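Local coordinates for putative 2OG-Fe(II) oxygenase family protein (Caulobacter crescentus CB15, PDB 3OOX), which probably acts as an iron(II)-dependent 2-oxoglutarate oxygenase, perhaps releasing ethene from 2-oxoglutarate and oxidising L-arginine to guanidine and glutamate semialdehyde, at residues A[139-144]-A[197-202]; A[24-29]-A[143-148]; A[35-40]-A[218-223]; A[129-134]-A[169-174]; A[157-162]-A[236-241]. All coordinates share one frame; numbering follows the deposited sequence.

Contact 1 of 5, residues A[139-144]-A[197-202]. With EDO (1,2-ethanediol), chain E.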
# COMPACT_ATOMS: atom_id res chain seq x y z
N ASP A 139 -5.29 -8.39 -1.34
CA ASP A 139 -5.35 -8.79 0.08
C ASP A 139 -4.85 -10.24 0.20
O ASP A 139 -4.10 -10.57 1.13
CB ASP A 139 -6.78 -8.67 0.65
CG ASP A 139 -6.82 -8.69 2.15
OD1 ASP A 139 -5.95 -8.05 2.79
OD2 ASP A 139 -7.74 -9.32 2.72
N GLY A 140 -5.27 -11.07 -0.75
CA GLY A 140 -4.79 -12.48 -0.75
C GLY A 140 -3.29 -12.65 -0.97
O GLY A 140 -2.62 -13.43 -0.29
N MSE A 141 -2.77 -11.91 -1.93
CA MSE A 141 -1.33 -11.95 -2.20
C MSE A 141 -0.56 -11.42 -0.99
O MSE A 141 0.48 -11.94 -0.60
CB MSE A 141 -0.97 -11.21 -3.49
CG MSE A 141 0.49 -11.17 -3.70
SE MSE A 141 1.31 -12.94 -3.81
CE MSE A 141 0.90 -13.24 -5.69
N GLY A 142 -1.10 -10.37 -0.36
CA GLY A 142 -0.51 -9.85 0.87
C GLY A 142 -0.40 -10.90 1.97
O GLY A 142 0.61 -10.98 2.67
N GLY A 143 -1.43 -11.73 2.07
CA GLY A 143 -1.39 -12.86 3.01
C GLY A 143 -0.24 -13.81 2.72
O GLY A 143 0.40 -14.30 3.64
N LYS A 144 -0.01 -14.12 1.44
CA LYS A 144 1.07 -15.02 1.04
C LYS A 144 2.45 -14.41 1.32
O LYS A 144 3.37 -15.08 1.77
CB LYS A 144 0.88 -15.43 -0.43
CG LYS A 144 -0.40 -16.24 -0.66
CD LYS A 144 -0.77 -16.56 -2.10
CE LYS A 144 -2.27 -16.92 -2.19
NZ LYS A 144 -2.67 -17.16 -3.58
N ILE A 197 1.61 -4.00 5.52
CA ILE A 197 2.39 -3.93 4.29
C ILE A 197 1.56 -3.26 3.20
O ILE A 197 0.33 -3.30 3.25
CB ILE A 197 2.87 -5.30 3.76
CG1 ILE A 197 1.69 -6.28 3.59
CG2 ILE A 197 3.93 -5.89 4.72
CD1 ILE A 197 2.10 -7.62 2.87
N THR A 198 2.23 -2.66 2.21
CA THR A 198 1.57 -2.05 1.06
C THR A 198 2.06 -2.76 -0.22
O THR A 198 3.28 -3.06 -0.38
CB THR A 198 1.88 -0.54 1.01
OG1 THR A 198 1.41 0.02 2.23
CG2 THR A 198 1.20 0.16 -0.17
N LEU A 199 1.11 -3.08 -1.11
CA LEU A 199 1.37 -3.81 -2.34
C LEU A 199 1.06 -2.94 -3.55
O LEU A 199 -0.08 -2.49 -3.70
CB LEU A 199 0.55 -5.10 -2.38
CG LEU A 199 0.89 -6.11 -1.30
CD1 LEU A 199 -0.11 -6.02 -0.16
CD2 LEU A 199 0.98 -7.55 -1.87
N LEU A 200 2.06 -2.72 -4.41
CA LEU A 200 1.93 -1.80 -5.55
C LEU A 200 2.21 -2.47 -6.88
O LEU A 200 3.35 -2.84 -7.17
CB LEU A 200 2.92 -0.64 -5.38
CG LEU A 200 2.90 0.45 -6.44
CD1 LEU A 200 1.62 1.24 -6.45
CD2 LEU A 200 4.13 1.34 -6.24
N LEU A 201 1.15 -2.58 -7.66
CA LEU A 201 1.29 -2.95 -9.07
C LEU A 201 1.79 -1.78 -9.93
O LEU A 201 1.67 -0.61 -9.55
CB LEU A 201 -0.05 -3.38 -9.64
CG LEU A 201 -0.65 -4.64 -9.02
CD1 LEU A 201 -2.20 -4.64 -9.29
CD2 LEU A 201 0.07 -5.90 -9.52
N GLY A 202 2.33 -2.10 -11.11
CA GLY A 202 2.54 -1.10 -12.17
C GLY A 202 3.61 -0.06 -11.93
O GLY A 202 3.57 1.01 -12.54
C1 EDO E . -0.97 -20.33 -3.77
O1 EDO E . -2.39 -20.19 -3.65
C2 EDO E . -0.53 -19.96 -5.18
O2 EDO E . -0.81 -18.56 -5.41
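I197 holds CG1 between its backbone N and carbonyl carbon (chi1 54°), and its extended chain then carries CD1 to G142, 3.7 Å from G142 O. Two residues on, L199 lays both of its methyls on the same glycine: CD1 lies 4.0 Å from G142 CA, CD2 3.8 Å from G142 N. A CB on G142 would stand too near L199 CD1, so the bare backbone lets the helix settle close to the strand. The selenomethionine M141 leaves the helix with CG anti to N and brings that atom 4.1 Å from L199 CD2, the two side chains crossing at about a right angle; bends at chi2 and chi3 then turn its selenium away. This is helix-on-sheet packing in the double-stranded beta-helix fold: helix 127-152 lies over the eight-stranded sheet, its short segment running at 122° to strand 197-201. K144, too far from the strand to touch it, gives N-H bonds from NZ to both hydroxyls of an ethanediol (chain E), 3.0 Å to O1 and 3.0 Å to O2; D42 is a further partner of the diol. A methionine in its place would probably leave that diol without either of these lysine bonds. D139 OD2 forms a salt bridge with R103.

Contact 2 of 5, residues A[24-29]-A[143-148]; sequences QELGAS and GKVLEA. With EDO (1,2-ethanediol), chain E.
L26 reaches from helix 19-33 to A148 and V145 by the end of one branch. Its CB and CG stay more than 4.5 Å from both partners and serve as a stem; CD1, anti to CA (chi2 -173°), extends it toward helix 127-152. There CD1 meets A148 CB at 4.0 Å and, more loosely, V145 CG1 at 4.4 Å. The other methyl, CD2, turns to strand 35-39 and packs on A36. One leucine thus touches helix 127-152 with one methyl and strand 35-39 with the other. Such helix-helix packing belongs to the helical layer that backs the large sheet of the double-stranded beta-helix fold: both helices lie on the same side of that sheet, and V145 CG2 likewise approaches L38 of strand 35-39. The small A148 also receives F22 and A23 of helix 19-33, while F30 reaches V145. On the outer side of helix 127-152, K144 lays its stem along the chain E ethanediol, CE 3.6 Å from O1 and CD 3.9 Å from O2, and also touches F12. With an alanine here, F12 would probably lose this side-chain neighbour and the diol the methylenes that flank it. E147, one turn on from G143, is held through both carboxylate oxygens: OE1 in a salt bridge with R157, OE2 in a hydrogen bond with Y15.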
# COMPACT_ATOMS: atom_id res chain seq x y z
N GLN A 24 13.37 -16.51 2.77
CA GLN A 24 14.70 -15.90 3.00
C GLN A 24 14.99 -14.70 2.08
O GLN A 24 15.43 -13.65 2.56
CB GLN A 24 15.82 -16.92 2.83
CG GLN A 24 17.25 -16.36 3.00
CD GLN A 24 17.49 -15.65 4.34
OE1 GLN A 24 16.98 -16.06 5.39
NE2 GLN A 24 18.29 -14.58 4.30
N GLU A 25 14.78 -14.86 0.78
CA GLU A 25 15.10 -13.77 -0.18
C GLU A 25 14.17 -12.57 -0.01
O GLU A 25 14.64 -11.42 0.03
CB GLU A 25 15.05 -14.28 -1.61
CG GLU A 25 16.13 -15.29 -1.92
CD GLU A 25 16.18 -15.66 -3.37
OE1 GLU A 25 15.47 -15.05 -4.19
OE2 GLU A 25 16.97 -16.56 -3.71
N LEU A 26 12.87 -12.81 0.11
CA LEU A 26 11.98 -11.68 0.38
C LEU A 26 12.27 -11.02 1.73
O LEU A 26 12.30 -9.79 1.83
CB LEU A 26 10.48 -12.09 0.39
CG LEU A 26 9.61 -12.10 -0.87
CD1 LEU A 26 8.16 -12.38 -0.45
CD2 LEU A 26 9.67 -10.85 -1.78
N GLY A 27 12.42 -11.82 2.77
CA GLY A 27 12.68 -11.30 4.09
C GLY A 27 13.92 -10.46 4.15
O GLY A 27 13.95 -9.40 4.79
N ALA A 28 14.99 -10.94 3.52
CA ALA A 28 16.26 -10.25 3.57
C ALA A 28 16.11 -8.88 2.92
O ALA A 28 16.74 -7.90 3.35
CB ALA A 28 17.36 -11.06 2.87
N SER A 29 15.33 -8.82 1.85
CA SER A 29 15.11 -7.56 1.16
C SER A 29 14.33 -6.57 2.06
O SER A 29 14.71 -5.41 2.21
CB SER A 29 14.42 -7.82 -0.19
OG SER A 29 14.33 -6.63 -0.95
N GLY A 143 -1.43 -11.73 2.07
CA GLY A 143 -1.39 -12.86 3.01
C GLY A 143 -0.24 -13.81 2.72
O GLY A 143 0.40 -14.30 3.64
N LYS A 144 -0.01 -14.12 1.44
CA LYS A 144 1.07 -15.02 1.04
C LYS A 144 2.45 -14.41 1.32
O LYS A 144 3.37 -15.08 1.77
CB LYS A 144 0.88 -15.43 -0.43
CG LYS A 144 -0.40 -16.24 -0.66
CD LYS A 144 -0.77 -16.56 -2.10
CE LYS A 144 -2.27 -16.92 -2.19
NZ LYS A 144 -2.67 -17.16 -3.58
N VAL A 145 2.59 -13.11 1.07
CA VAL A 145 3.80 -12.39 1.42
C VAL A 145 4.03 -12.40 2.93
O VAL A 145 5.16 -12.57 3.41
CB VAL A 145 3.71 -10.93 0.86
CG1 VAL A 145 4.85 -10.08 1.40
CG2 VAL A 145 3.70 -10.97 -0.69
N LEU A 146 2.96 -12.26 3.70
CA LEU A 146 3.07 -12.29 5.14
C LEU A 146 3.48 -13.68 5.64
O LEU A 146 4.18 -13.79 6.65
CB LEU A 146 1.78 -11.81 5.82
CG LEU A 146 1.64 -10.29 5.77
CD1 LEU A 146 0.16 -9.93 6.05
CD2 LEU A 146 2.59 -9.58 6.75
N GLU A 147 3.05 -14.72 4.94
CA GLU A 147 3.58 -16.07 5.28
C GLU A 147 5.10 -16.13 5.19
O GLU A 147 5.75 -16.73 6.03
CB GLU A 147 2.98 -17.13 4.38
CG GLU A 147 1.51 -17.42 4.56
CD GLU A 147 1.03 -18.43 3.52
OE1 GLU A 147 1.32 -19.65 3.69
OE2 GLU A 147 0.40 -18.03 2.53
N ALA A 148 5.65 -15.56 4.11
CA ALA A 148 7.07 -15.51 3.92
C ALA A 148 7.73 -14.68 5.02
O ALA A 148 8.75 -15.08 5.60
CB ALA A 148 7.39 -14.97 2.56
C1 EDO E . -0.97 -20.33 -3.77
O1 EDO E . -2.39 -20.19 -3.65
C2 EDO E . -0.53 -19.96 -5.18
O2 EDO E . -0.81 -18.56 -5.41

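Contact 3 of 5, residues A[35-40]-A[218-223]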
# COMPACT_ATOMS: atom_id res chain seq x y z
N PHE A 35 11.59 -2.81 1.70
CA PHE A 35 10.93 -3.01 0.41
C PHE A 35 11.38 -4.34 -0.19
O PHE A 35 12.52 -4.74 0.02
CB PHE A 35 11.30 -1.91 -0.60
CG PHE A 35 10.42 -0.67 -0.54
CD1 PHE A 35 10.64 0.30 0.42
CD2 PHE A 35 9.39 -0.48 -1.44
CE1 PHE A 35 9.85 1.41 0.50
CE2 PHE A 35 8.62 0.66 -1.40
CZ PHE A 35 8.86 1.61 -0.42
N ALA A 36 10.50 -4.94 -0.99
CA ALA A 36 10.85 -6.10 -1.82
C ALA A 36 10.11 -5.98 -3.14
O ALA A 36 9.08 -5.32 -3.23
CB ALA A 36 10.48 -7.39 -1.11
N VAL A 37 10.66 -6.65 -4.16
CA VAL A 37 10.04 -6.69 -5.47
C VAL A 37 9.73 -8.14 -5.76
O VAL A 37 10.63 -8.99 -5.69
CB VAL A 37 10.96 -6.12 -6.57
CG1 VAL A 37 10.28 -6.22 -7.96
CG2 VAL A 37 11.36 -4.65 -6.23
N LEU A 38 8.47 -8.39 -6.09
CA LEU A 38 7.93 -9.74 -6.33
C LEU A 38 7.53 -9.87 -7.79
O LEU A 38 6.67 -9.15 -8.28
CB LEU A 38 6.72 -9.99 -5.42
CG LEU A 38 6.07 -11.36 -5.53
CD1 LEU A 38 6.99 -12.34 -4.90
CD2 LEU A 38 4.75 -11.37 -4.79
N SER A 39 8.19 -10.78 -8.51
CA SER A 39 7.90 -11.03 -9.93
C SER A 39 7.07 -12.31 -10.08
O SER A 39 6.87 -13.05 -9.11
CB SER A 39 9.22 -11.15 -10.68
OG SER A 39 9.98 -12.23 -10.17
N ASP A 40 6.53 -12.51 -11.28
CA ASP A 40 5.83 -13.75 -11.65
C ASP A 40 4.63 -14.03 -10.73
O ASP A 40 4.42 -15.17 -10.30
CB ASP A 40 6.78 -14.95 -11.65
CG ASP A 40 7.96 -14.79 -12.57
OD1 ASP A 40 7.80 -14.18 -13.66
OD2 ASP A 40 9.05 -15.29 -12.21
N LEU A 218 17.35 5.58 -3.64
CA LEU A 218 17.56 4.41 -4.50
C LEU A 218 16.35 4.18 -5.38
O LEU A 218 15.24 4.05 -4.85
CB LEU A 218 17.80 3.18 -3.65
CG LEU A 218 18.88 3.25 -2.58
CD1 LEU A 218 18.96 1.89 -1.88
CD2 LEU A 218 20.23 3.67 -3.13
N PRO A 219 16.54 4.05 -6.72
CA PRO A 219 15.41 3.78 -7.59
C PRO A 219 14.86 2.36 -7.40
O PRO A 219 15.64 1.41 -7.27
CB PRO A 219 15.99 3.95 -9.00
CG PRO A 219 17.39 3.77 -8.85
CD PRO A 219 17.79 4.20 -7.48
N ILE A 220 13.53 2.24 -7.37
CA ILE A 220 12.86 0.95 -7.42
C ILE A 220 12.08 0.98 -8.72
O ILE A 220 11.03 1.60 -8.84
CB ILE A 220 11.93 0.69 -6.20
CG1 ILE A 220 12.73 0.80 -4.90
CG2 ILE A 220 11.31 -0.70 -6.32
CD1 ILE A 220 11.89 0.60 -3.67
N ASN A 221 12.67 0.30 -9.71
CA ASN A 221 12.19 0.34 -11.08
C ASN A 221 12.03 -1.08 -11.61
O ASN A 221 12.92 -1.60 -12.32
CB ASN A 221 13.14 1.11 -11.99
CG ASN A 221 12.53 1.37 -13.35
OD1 ASN A 221 11.30 1.33 -13.50
ND2 ASN A 221 13.37 1.65 -14.35
N PRO A 222 10.93 -1.73 -11.25
CA PRO A 222 10.86 -3.16 -11.60
C PRO A 222 10.46 -3.38 -13.05
O PRO A 222 9.96 -2.47 -13.70
CB PRO A 222 9.73 -3.66 -10.69
CG PRO A 222 8.81 -2.48 -10.59
CD PRO A 222 9.72 -1.29 -10.52
N PRO A 223 10.65 -4.60 -13.55
CA PRO A 223 10.03 -4.93 -14.82
C PRO A 223 8.53 -4.98 -14.68
O PRO A 223 8.02 -5.00 -13.55
CB PRO A 223 10.56 -6.34 -15.15
CG PRO A 223 11.24 -6.83 -13.96
CD PRO A 223 11.31 -5.75 -12.91
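The CH-pi interaction here joins I220 to F35: I220 CD1 sits over one face of the F35 ring, 3.9 Å from its centroid and 28° off the normal. That offset puts the methyl on the CG-CD2 side of the ring, with CD2 nearest at 3.5 Å and CG at 3.7 Å. I220 can deliver CD1 to this spot because CG1 is anti to the carbonyl carbon and the chain is extended beyond it (chi2 178°). H248 also meets the ring edge-to-face.

Purely apolar contacts follow along the strand at V37, whose two methyls divide between two partners. CG2 touches I220 CG2 at 4.0 Å, the side chains sliding past each other in opposite directions; CG1 rests 3.8 Å from P222 CB, the proline ring lying about crosswise to it. F35 and V37 alternate with A36 and L38, which turn to the helices outside, so the strand presents the contact with its inner face. In the double-stranded beta-helix fold, strand 35-39 belongs to the large mixed sheet and strand 217-219 edges the smaller four-stranded one; the chain leaving that edge brings I220 between the two sheets, where it also meets L208 and V210.

Polar bonds tie each segment to its own surroundings. F35 O accepts from S29 OG, and N221, turned away from the strand, bonds through its side-chain OD1 to E205 N, while its backbone N pairs with S5 OG.

Contact 4 of 5, residues A[129-134]-A[169-174]; sequences HDVSWL and SVLRLL
Helix-on-sheet packing, at the early part of the long helix 127-152, joins V131 and L134 to L171 and L173 of strand 170-176. L171 is the centre of it. With CG anti to its backbone N (chi1 179°), it sends CD2 into the helix surface, 3.5 Å from V131 O, 3.7 Å from V131 CG1 and 4.1 Å from L134 CB. One methyl thus rests between side chains a turn apart and over a carbonyl oxygen. V131 CG1 also meets L173 CD1 at 4.3 Å. The strand is an inner member of the large sheet of the double-stranded beta-helix, between 97-101 and 262-269; L171 and L173 face the helix, while R172 points to the other side and gives NE to H100 NE2. The segment axes approach to 9.8 Å at 125°, a spacing spanned by V131, L134, L171 and L173. Toward helix 45-59, H129 ND1 donates to D130 OD1 at 3.0 Å, nearly straight (169°), in the ring plane and on the anti lone pair of that oxygen. D130 OD2 has S54 OG as a further partner, so the carboxylate is held at both oxygens, which would help to fix the imidazole's rotation.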
# COMPACT_ATOMS: atom_id res chain seq x y z
N HIS A 129 -17.76 -4.67 -9.14
CA HIS A 129 -17.23 -6.01 -9.34
C HIS A 129 -15.71 -6.04 -9.62
O HIS A 129 -14.95 -6.80 -8.96
CB HIS A 129 -18.02 -6.72 -10.46
CG HIS A 129 -17.42 -8.02 -10.90
ND1 HIS A 129 -16.43 -8.10 -11.85
CD2 HIS A 129 -17.65 -9.30 -10.49
CE1 HIS A 129 -16.09 -9.37 -12.03
NE2 HIS A 129 -16.81 -10.11 -11.21
N ASP A 130 -15.26 -5.22 -10.57
CA ASP A 130 -13.88 -5.29 -11.03
C ASP A 130 -12.95 -4.80 -9.92
O ASP A 130 -11.91 -5.40 -9.66
CB ASP A 130 -13.65 -4.43 -12.28
CG ASP A 130 -14.39 -4.93 -13.51
OD1 ASP A 130 -14.98 -6.02 -13.47
OD2 ASP A 130 -14.35 -4.18 -14.52
N VAL A 131 -13.30 -3.70 -9.27
CA VAL A 131 -12.43 -3.11 -8.25
C VAL A 131 -12.44 -3.98 -6.97
O VAL A 131 -11.41 -4.12 -6.29
CB VAL A 131 -12.85 -1.64 -7.98
CG1 VAL A 131 -12.05 -1.02 -6.81
CG2 VAL A 131 -12.67 -0.78 -9.19
N SER A 132 -13.60 -4.55 -6.62
CA SER A 132 -13.66 -5.45 -5.45
C SER A 132 -12.79 -6.67 -5.68
O SER A 132 -12.12 -7.13 -4.76
CB SER A 132 -15.11 -5.86 -5.12
OG SER A 132 -15.90 -4.78 -4.68
N TRP A 133 -12.78 -7.21 -6.91
CA TRP A 133 -11.90 -8.34 -7.22
C TRP A 133 -10.44 -7.98 -6.93
O TRP A 133 -9.68 -8.77 -6.37
CB TRP A 133 -12.04 -8.81 -8.67
CG TRP A 133 -11.08 -9.92 -9.02
CD1 TRP A 133 -11.33 -11.28 -8.91
CD2 TRP A 133 -9.72 -9.80 -9.47
NE1 TRP A 133 -10.21 -11.99 -9.29
CE2 TRP A 133 -9.21 -11.13 -9.62
CE3 TRP A 133 -8.87 -8.72 -9.76
CZ2 TRP A 133 -7.90 -11.38 -10.05
CZ3 TRP A 133 -7.57 -8.99 -10.18
CH2 TRP A 133 -7.10 -10.31 -10.32
N LEU A 134 -10.05 -6.77 -7.31
CA LEU A 134 -8.66 -6.36 -7.14
C LEU A 134 -8.29 -6.21 -5.66
O LEU A 134 -7.19 -6.62 -5.23
CB LEU A 134 -8.36 -5.08 -7.93
CG LEU A 134 -6.88 -4.61 -7.93
CD1 LEU A 134 -5.93 -5.62 -8.52
CD2 LEU A 134 -6.72 -3.26 -8.67
N SER A 169 -8.13 -2.64 5.63
CA SER A 169 -7.31 -2.41 4.46
C SER A 169 -8.01 -1.55 3.44
O SER A 169 -9.25 -1.54 3.34
CB SER A 169 -6.86 -3.75 3.84
OG SER A 169 -6.13 -4.50 4.81
N VAL A 170 -7.21 -0.82 2.66
CA VAL A 170 -7.75 0.15 1.70
C VAL A 170 -7.08 -0.06 0.36
O VAL A 170 -5.85 -0.08 0.27
CB VAL A 170 -7.56 1.56 2.18
CG1 VAL A 170 -7.97 2.57 1.09
CG2 VAL A 170 -8.37 1.85 3.46
N LEU A 171 -7.90 -0.19 -0.69
CA LEU A 171 -7.45 -0.12 -2.07
C LEU A 171 -7.65 1.31 -2.52
O LEU A 171 -8.76 1.85 -2.46
CB LEU A 171 -8.26 -1.03 -2.99
CG LEU A 171 -7.91 -1.02 -4.46
CD1 LEU A 171 -6.44 -1.43 -4.68
CD2 LEU A 171 -8.85 -1.96 -5.26
N ARG A 172 -6.54 1.97 -2.92
CA ARG A 172 -6.58 3.33 -3.39
C ARG A 172 -6.41 3.29 -4.90
O ARG A 172 -5.52 2.64 -5.43
CB ARG A 172 -5.40 4.11 -2.81
CG ARG A 172 -5.20 5.54 -3.41
CD ARG A 172 -3.99 6.21 -2.77
NE ARG A 172 -4.26 6.62 -1.41
CZ ARG A 172 -3.33 7.05 -0.57
NH1 ARG A 172 -2.05 7.14 -0.95
NH2 ARG A 172 -3.68 7.39 0.65
N LEU A 173 -7.28 4.04 -5.59
CA LEU A 173 -7.14 4.30 -7.02
C LEU A 173 -6.71 5.77 -7.13
O LEU A 173 -7.36 6.66 -6.58
CB LEU A 173 -8.47 4.06 -7.74
CG LEU A 173 -9.23 2.79 -7.36
CD1 LEU A 173 -10.61 2.77 -8.09
CD2 LEU A 173 -8.43 1.52 -7.66
N LEU A 174 -5.60 6.02 -7.82
CA LEU A 174 -4.97 7.34 -7.88
C LEU A 174 -4.73 7.72 -9.34
O LEU A 174 -4.22 6.91 -10.10
CB LEU A 174 -3.63 7.32 -7.13
CG LEU A 174 -2.72 8.52 -7.02
CD1 LEU A 174 -3.44 9.71 -6.44
CD2 LEU A 174 -1.46 8.14 -6.20

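Contact 5 of 5, residues A[157-162]-A[236-241]; sequences RDFFKP and ERLTNN. With EDO (1,2-ethanediol), chain J; EDO (1,2-ethanediol), chain G.
F160 and F159 meet face to edge: F159 CD1 stands 3.6 Å above the plane of the F160 ring, over its centre, while F160 CG lies in the plane of the F159 ring at its edge. L238 CD2 comes in at the edge of both rings, 3.7 Å from F160 CE1 and 4.1 Å from F159 CE1. L238 reaches them because its CG is anti to the backbone N (chi1 177°), which points the branch out from the end of helix 233-238. That helix closes in a Schellman motif, N240 being its C-prime residue, with N241 N bonded to E236 O and N240 N to R237 O. The rings sit in the type I turn from D158 to K161, following helix 127-152, whose L146 and A150 touch F160. The R237 guanidinium, in contrast, takes an ethanediol (chain G) at its edge, NH1 to O2 at 2.9 Å and NH2 to O1 at 2.7 Å, the latter bond at 170°. A second diol (chain J) gives O1 to D158 OD1 at 2.7 Å and O2 to D158 O at 2.8 Å. The join between the turn and the helix end therefore rests on one methyl against two ring edges, while D158 and R237 bind ethanediols, probably from the crystallisation liquor.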
# COMPACT_ATOMS: atom_id res chain seq x y z
N ARG A 157 4.33 -20.34 10.08
CA ARG A 157 4.05 -19.82 8.73
C ARG A 157 2.73 -19.07 8.64
O ARG A 157 2.61 -18.11 7.89
CB ARG A 157 4.10 -20.95 7.69
CG ARG A 157 3.83 -20.50 6.28
CD ARG A 157 4.09 -21.62 5.28
NE ARG A 157 3.56 -21.30 3.98
CZ ARG A 157 3.80 -21.97 2.86
NH1 ARG A 157 4.62 -23.02 2.86
NH2 ARG A 157 3.22 -21.58 1.75
N ASP A 158 1.72 -19.54 9.37
CA ASP A 158 0.40 -18.92 9.40
C ASP A 158 0.21 -17.87 10.50
O ASP A 158 -0.93 -17.45 10.74
CB ASP A 158 -0.72 -19.96 9.49
CG ASP A 158 -0.74 -20.71 10.80
OD1 ASP A 158 0.22 -20.58 11.61
OD2 ASP A 158 -1.71 -21.48 11.03
N PHE A 159 1.30 -17.40 11.09
CA PHE A 159 1.23 -16.42 12.20
C PHE A 159 0.29 -15.25 11.92
O PHE A 159 -0.46 -14.81 12.82
CB PHE A 159 2.62 -15.89 12.53
CG PHE A 159 2.65 -14.83 13.59
CD1 PHE A 159 2.50 -13.47 13.25
CD2 PHE A 159 2.82 -15.15 14.92
CE1 PHE A 159 2.52 -12.49 14.24
CE2 PHE A 159 2.84 -14.17 15.89
CZ PHE A 159 2.68 -12.84 15.54
N PHE A 160 0.40 -14.67 10.73
CA PHE A 160 -0.33 -13.45 10.44
C PHE A 160 -1.79 -13.68 10.13
O PHE A 160 -2.54 -12.73 10.12
CB PHE A 160 0.35 -12.65 9.33
CG PHE A 160 1.62 -12.03 9.76
CD1 PHE A 160 1.60 -10.94 10.63
CD2 PHE A 160 2.83 -12.55 9.33
CE1 PHE A 160 2.76 -10.38 11.07
CE2 PHE A 160 4.01 -12.00 9.77
CZ PHE A 160 3.97 -10.90 10.64
N LYS A 161 -2.19 -14.92 9.86
CA LYS A 161 -3.56 -15.19 9.41
C LYS A 161 -4.65 -14.51 10.28
O LYS A 161 -5.46 -13.74 9.75
CB LYS A 161 -3.78 -16.71 9.32
CG LYS A 161 -5.10 -17.08 8.72
CD LYS A 161 -5.35 -18.58 8.79
CE LYS A 161 -6.61 -18.93 8.05
NZ LYS A 161 -7.80 -18.54 8.87
N PRO A 162 -4.70 -14.76 11.62
CA PRO A 162 -5.72 -14.11 12.41
C PRO A 162 -5.51 -12.62 12.53
O PRO A 162 -6.47 -11.89 12.73
CB PRO A 162 -5.61 -14.79 13.78
CG PRO A 162 -4.26 -15.39 13.80
CD PRO A 162 -3.88 -15.70 12.43
N GLU A 236 6.52 -2.76 11.47
CA GLU A 236 7.76 -2.28 12.08
C GLU A 236 7.65 -2.35 13.60
O GLU A 236 8.57 -2.88 14.27
CB GLU A 236 8.10 -0.86 11.61
CG GLU A 236 9.36 -0.27 12.25
CD GLU A 236 9.59 1.16 11.84
OE1 GLU A 236 8.75 2.00 12.20
OE2 GLU A 236 10.58 1.41 11.14
N ARG A 237 6.53 -1.88 14.15
CA ARG A 237 6.37 -1.85 15.61
C ARG A 237 6.29 -3.27 16.18
O ARG A 237 6.95 -3.59 17.19
CB ARG A 237 5.16 -1.03 16.00
CG ARG A 237 4.84 -1.06 17.48
CD ARG A 237 3.91 0.04 17.89
NE ARG A 237 3.54 -0.11 19.30
CZ ARG A 237 3.21 0.87 20.12
NH1 ARG A 237 3.21 2.15 19.72
NH2 ARG A 237 2.87 0.59 21.39
N LEU A 238 5.52 -4.14 15.52
CA LEU A 238 5.40 -5.53 15.97
C LEU A 238 6.76 -6.21 16.08
O LEU A 238 7.00 -6.97 17.02
CB LEU A 238 4.48 -6.30 15.04
CG LEU A 238 4.31 -7.80 15.33
CD1 LEU A 238 3.62 -8.00 16.69
CD2 LEU A 238 3.52 -8.48 14.20
N THR A 239 7.66 -5.94 15.13
CA THR A 239 8.99 -6.59 15.06
C THR A 239 10.08 -5.84 15.82
O THR A 239 11.27 -6.12 15.59
CB THR A 239 9.44 -6.77 13.59
OG1 THR A 239 9.61 -5.48 12.98
CG2 THR A 239 8.42 -7.60 12.78
N ASN A 240 9.70 -4.92 16.69
CA ASN A 240 10.69 -4.13 17.44
C ASN A 240 11.72 -3.52 16.50
O ASN A 240 12.94 -3.43 16.80
CB ASN A 240 11.41 -4.98 18.48
CG ASN A 240 11.95 -4.16 19.63
OD1 ASN A 240 11.38 -3.11 19.99
ND2 ASN A 240 13.03 -4.65 20.25
N ASN A 241 11.20 -3.06 15.36
CA ASN A 241 11.98 -2.38 14.31
C ASN A 241 13.00 -3.25 13.57
O ASN A 241 13.80 -2.74 12.80
CB ASN A 241 12.60 -1.08 14.87
CG ASN A 241 11.54 -0.05 15.23
OD1 ASN A 241 10.65 -0.32 15.99
ND2 ASN A 241 11.63 1.13 14.63
C1 EDO J . -0.99 -19.23 14.62
O1 EDO J . 0.26 -19.24 13.94
C2 EDO J . -1.92 -18.22 13.96
O2 EDO J . -2.45 -18.77 12.74
C1 EDO G . 2.32 3.85 23.57
O1 EDO G . 2.26 2.44 23.33
C2 EDO G . 2.91 4.57 22.36
O2 EDO G . 2.10 4.37 21.19

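Contacts 1, 2 and 4 all use helix 127-152: contacts 1 and 4 set it on the large sheet at different strands, and contact 2 joins it to helix 19-33. All five are buried contacts. Contact 1 is deepest, about 7 Å from the chain's centre to its own, and contact 4 follows at about 11 Å; contact 5, where F159 is partly exposed, lies farthest out at about 17 Å. Contact 3 works on the other side of the same sheet, between the two sheets, and alone uses a CH-pi interaction across its segments; elsewhere aliphatic packing predominates, with contact 5 adding ring edges. Polar bonds join contact 2 to contacts 3 and 5. Bound diols touch contacts 1, 2 and 5 at polar side chains.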